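Local atomic coordinates of Tae4 (Agrobacterium tumefaciens, PDB entry 6IJF), a protein that is probably a type VI secretion effector amidase that cuts amide bonds in the peptidoglycan stem peptides of rival bacteria. Residues 117-123 with 153-159. Residues are numbered along the deposited sequence; the frame is centred on the assembly and turned at random.
Sequences GVVAFNN and SETIWFW
Ala-120 and Trp-157 hold the middle of this antiparallel pair through two nearly straight backbone bonds, Ala-120 N to Trp-157 O (2.8 Å) and Trp-157 N to Ala-120 O (2.7 Å). On the face that carries Ala-120 and Trp-157, a chi1 of 178° swings Val-118 CG1 away from its backbone N and onto Trp-159 CE3 (3.7 Å), and Ala-120 CB approaches CZ3 of that indole; the indole NE1 is satisfied by Gly-98 O. On the other face Val-119 CG2 runs alongside Ile-156 CG2 (3.7 Å) while also sitting over the rim of one face of the Phe-121 ring, whose CD1 meets Ile-156 CG1. Strands 116-122 and 155-160 are neighbouring inner strands of this chain's five-stranded antiparallel sheet; Phe-121 also touches His-132, part of a possible Cys-His-Asp triad consistent with a papain-like amidase. Regular pairing gives way at a classic beta bulge: Asn-122 N bonds to Thr-155 O, but Asn-122 O takes a weak bond from Glu-154 N, which is shared with Asn-123 O. Thr-155 O also accepts, from above its carbonyl plane, Ser-153 OG (3.1 Å). Thr-155 OG1 donates to Asn-122 OD1 (3.0 Å), an oxygen 3.5 Å above one face of the Trp-157 indole, toward its rim. Toward solvent the grip loosens: the carboxylate OE1 of exposed Glu-154 takes a weak bond from Asn-123 ND2 (3.1 Å, 126° at the hydrogen), carboxylate and amide planes turned 86° apart.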
ATOM      1  N   GLY C 117       8.243 -17.280  16.070  1.00 36.02           N
ATOM      2  CA  GLY C 117       9.601 -17.163  16.617  1.00 37.64           C
ATOM      3  C   GLY C 117      10.231 -15.823  16.380  1.00 33.77           C
ATOM      4  O   GLY C 117       9.504 -14.815  16.289  1.00 39.04           O
ATOM      5  N   VAL C 118      11.552 -15.798  16.409  1.00 35.91           N
ATOM      6  CA  VAL C 118      12.360 -14.569  16.211  1.00 36.94           C
ATOM      7  C   VAL C 118      12.835 -14.599  14.770  1.00 33.14           C
ATOM      8  O   VAL C 118      13.106 -15.700  14.273  1.00 36.97           O
ATOM      9  CB  VAL C 118      13.551 -14.508  17.186  1.00 36.14           C
ATOM     10  CG1 VAL C 118      14.387 -13.268  16.947  1.00 36.75           C
ATOM     11  CG2 VAL C 118      13.085 -14.599  18.628  1.00 40.39           C
ATOM     12  N   VAL C 119      12.888 -13.450  14.119  1.00 35.44           N
ATOM     13  CA  VAL C 119      13.295 -13.370  12.692  1.00 37.27           C
ATOM     14  C   VAL C 119      14.301 -12.236  12.544  1.00 34.11           C
ATOM     15  O   VAL C 119      14.083 -11.177  13.139  1.00 35.58           O
ATOM     16  CB  VAL C 119      12.088 -13.198  11.750  1.00 37.72           C
ATOM     17  CG1 VAL C 119      11.310 -11.922  12.032  1.00 37.48           C
ATOM     18  CG2 VAL C 119      12.524 -13.283  10.296  1.00 35.95           C
ATOM     19  N   ALA C 120      15.328 -12.459  11.736  1.00 34.60           N
ATOM     20  CA  ALA C 120      16.332 -11.453  11.356  1.00 35.14           C
ATOM     21  C   ALA C 120      16.364 -11.339   9.841  1.00 35.33           C
ATOM     22  O   ALA C 120      16.566 -12.366   9.170  1.00 41.04           O
ATOM     23  CB  ALA C 120      17.667 -11.851  11.916  1.00 40.26           C
ATOM     24  N   PHE C 121      16.103 -10.136   9.348  1.00 35.57           N
ATOM     25  CA  PHE C 121      16.174  -9.734   7.928  1.00 37.40           C
ATOM     26  C   PHE C 121      17.535  -9.073   7.756  1.00 44.79           C
ATOM     27  O   PHE C 121      17.711  -7.954   8.268  1.00 36.64           O
ATOM     28  CB  PHE C 121      15.013  -8.814   7.561  1.00 38.09           C
ATOM     29  CG  PHE C 121      13.643  -9.394   7.833  1.00 36.28           C
ATOM     30  CD1 PHE C 121      13.014 -10.226   6.911  1.00 36.01           C
ATOM     31  CD2 PHE C 121      12.962  -9.080   8.993  1.00 37.33           C
ATOM     32  CE1 PHE C 121      11.758 -10.745   7.170  1.00 34.76           C
ATOM     33  CE2 PHE C 121      11.686  -9.565   9.231  1.00 35.03           C
ATOM     34  CZ  PHE C 121      11.090 -10.415   8.335  1.00 35.21           C
ATOM     35  N   ASN C 122      18.468  -9.761   7.093  1.00 43.07           N
ATOM     36  CA  ASN C 122      19.883  -9.310   6.992  1.00 48.86           C
ATOM     37  C   ASN C 122      20.111  -8.567   5.676  1.00 44.67           C
ATOM     38  O   ASN C 122      19.740  -9.126   4.625  1.00 47.20           O
ATOM     39  CB  ASN C 122      20.854 -10.478   7.107  1.00 45.10           C
ATOM     40  CG  ASN C 122      20.549 -11.352   8.291  1.00 45.65           C
ATOM     41  OD1 ASN C 122      20.191 -12.526   8.129  1.00 50.97           O
ATOM     42  ND2 ASN C 122      20.605 -10.775   9.477  1.00 39.77           N
ATOM     43  N   ASN C 123      20.707  -7.378   5.731  1.00 51.00           N
ATOM     44  CA  ASN C 123      21.138  -6.571   4.560  1.00 53.49           C
ATOM     45  C   ASN C 123      19.925  -6.163   3.721  1.00 48.50           C
ATOM     46  O   ASN C 123      19.622  -6.791   2.678  1.00 49.98           O
ATOM     47  CB  ASN C 123      22.227  -7.333   3.794  1.00 60.56           C
ATOM     48  CG  ASN C 123      23.325  -7.792   4.726  1.00 62.22           C
ATOM     49  OD1 ASN C 123      23.896  -6.987   5.462  1.00 68.15           O
ATOM     50  ND2 ASN C 123      23.554  -9.092   4.765  1.00 69.58           N
ATOM     51  N   SER C 153      15.173  -8.285   1.889  1.00 59.95           N
ATOM     52  CA  SER C 153      16.514  -8.519   2.469  1.00 48.56           C
ATOM     53  C   SER C 153      17.225  -9.646   1.708  1.00 48.83           C
ATOM     54  O   SER C 153      16.554 -10.435   1.026  1.00 54.79           O
ATOM     55  CB  SER C 153      16.427  -8.757   3.972  1.00 48.74           C
ATOM     56  OG  SER C 153      15.956 -10.056   4.263  1.00 48.98           O
ATOM     57  N   GLU C 154      18.546  -9.723   1.854  1.00 48.71           N
ATOM     58  CA  GLU C 154      19.429 -10.732   1.202  1.00 53.60           C
ATOM     59  C   GLU C 154      19.184 -12.128   1.794  1.00 52.94           C
ATOM     60  O   GLU C 154      18.989 -13.098   1.018  1.00 50.65           O
ATOM     61  CB  GLU C 154      20.887 -10.311   1.371  1.00 62.84           C
ATOM     62  CG  GLU C 154      21.891 -11.286   0.779  1.00 69.20           C
ATOM     63  CD  GLU C 154      23.330 -10.792   0.855  1.00 80.43           C
ATOM     64  OE1 GLU C 154      23.760 -10.378   1.955  1.00 71.88           O
ATOM     65  OE2 GLU C 154      24.038 -10.826  -0.188  1.00 94.78           O
ATOM     66  N   THR C 155      19.237 -12.253   3.119  1.00 43.30           N
ATOM     67  CA  THR C 155      18.947 -13.521   3.826  1.00 44.48           C
ATOM     68  C   THR C 155      17.998 -13.216   4.977  1.00 45.75           C
ATOM     69  O   THR C 155      17.947 -12.064   5.457  1.00 42.31           O
ATOM     70  CB  THR C 155      20.195 -14.262   4.327  1.00 48.38           C
ATOM     71  OG1 THR C 155      20.782 -13.502   5.378  1.00 46.60           O
ATOM     72  CG2 THR C 155      21.246 -14.488   3.257  1.00 48.46           C
ATOM     73  N   ILE C 156      17.236 -14.226   5.348  1.00 39.70           N
ATOM     74  CA  ILE C 156      16.278 -14.161   6.468  1.00 38.80           C
ATOM     75  C   ILE C 156      16.606 -15.322   7.394  1.00 40.68           C
ATOM     76  O   ILE C 156      16.633 -16.473   6.910  1.00 40.61           O
ATOM     77  CB  ILE C 156      14.855 -14.209   5.909  1.00 40.83           C
ATOM     78  CG1 ILE C 156      14.638 -13.026   4.961  1.00 41.51           C
ATOM     79  CG2 ILE C 156      13.841 -14.281   7.036  1.00 38.86           C
ATOM     80  CD1 ILE C 156      13.404 -13.107   4.130  1.00 44.84           C
ATOM     81  N   TRP C 157      16.858 -15.024   8.668  1.00 35.84           N
ATOM     82  CA  TRP C 157      17.078 -16.075   9.684  1.00 36.32           C
ATOM     83  C   TRP C 157      15.812 -16.213  10.510  1.00 39.55           C
ATOM     84  O   TRP C 157      15.291 -15.193  11.012  1.00 39.92           O
ATOM     85  CB  TRP C 157      18.278 -15.760  10.572  1.00 39.43           C
ATOM     86  CG  TRP C 157      19.592 -15.729   9.869  1.00 47.27           C
ATOM     87  CD1 TRP C 157      19.897 -16.247   8.646  1.00 48.55           C
ATOM     88  CD2 TRP C 157      20.818 -15.215  10.411  1.00 45.97           C
ATOM     89  NE1 TRP C 157      21.222 -16.061   8.378  1.00 46.40           N
ATOM     90  CE2 TRP C 157      21.816 -15.430   9.440  1.00 52.09           C
ATOM     91  CE3 TRP C 157      21.167 -14.594  11.613  1.00 48.48           C
ATOM     92  CZ2 TRP C 157      23.143 -15.047   9.641  1.00 48.92           C
ATOM     93  CZ3 TRP C 157      22.471 -14.201  11.807  1.00 53.79           C
ATOM     94  CH2 TRP C 157      23.446 -14.424  10.831  1.00 57.44           C
ATOM     95  N   PHE C 158      15.360 -17.438  10.689  1.00 35.02           N
ATOM     96  CA  PHE C 158      14.190 -17.761  11.540  1.00 36.89           C
ATOM     97  C   PHE C 158      14.612 -18.705  12.663  1.00 38.70           C
ATOM     98  O   PHE C 158      15.140 -19.796  12.385  1.00 41.02           O
ATOM     99  CB  PHE C 158      13.089 -18.373  10.684  1.00 35.32           C
ATOM    100  CG  PHE C 158      11.859 -18.704  11.467  1.00 34.92           C
ATOM    101  CD1 PHE C 158      11.267 -17.753  12.267  1.00 34.49           C
ATOM    102  CD2 PHE C 158      11.318 -19.986  11.436  1.00 41.97           C
ATOM    103  CE1 PHE C 158      10.153 -18.063  13.033  1.00 34.06           C
ATOM    104  CE2 PHE C 158      10.199 -20.294  12.196  1.00 41.28           C
ATOM    105  CZ  PHE C 158       9.613 -19.328  12.984  1.00 36.14           C
ATOM    106  N   TRP C 159      14.323 -18.314  13.902  1.00 39.70           N
ATOM    107  CA  TRP C 159      14.419 -19.184  15.113  1.00 40.07           C
ATOM    108  C   TRP C 159      13.017 -19.559  15.580  1.00 43.20           C
ATOM    109  O   TRP C 159      12.333 -18.747  16.203  1.00 37.91           O
ATOM    110  CB  TRP C 159      15.143 -18.447  16.229  1.00 40.99           C
ATOM    111  CG  TRP C 159      16.567 -18.060  15.987  1.00 39.31           C
ATOM    112  CD1 TRP C 159      17.659 -18.802  16.311  1.00 40.05           C
ATOM    113  CD2 TRP C 159      17.078 -16.791  15.533  1.00 37.18           C
ATOM    114  NE1 TRP C 159      18.805 -18.103  16.063  1.00 38.70           N
ATOM    115  CE2 TRP C 159      18.486 -16.850  15.629  1.00 37.13           C
ATOM    116  CE3 TRP C 159      16.501 -15.606  15.074  1.00 35.75           C
ATOM    117  CZ2 TRP C 159      19.307 -15.811  15.219  1.00 39.59           C
ATOM    118  CZ3 TRP C 159      17.316 -14.570  14.705  1.00 40.56           C
ATOM    119  CH2 TRP C 159      18.700 -14.666  14.775  1.00 39.61           C
TER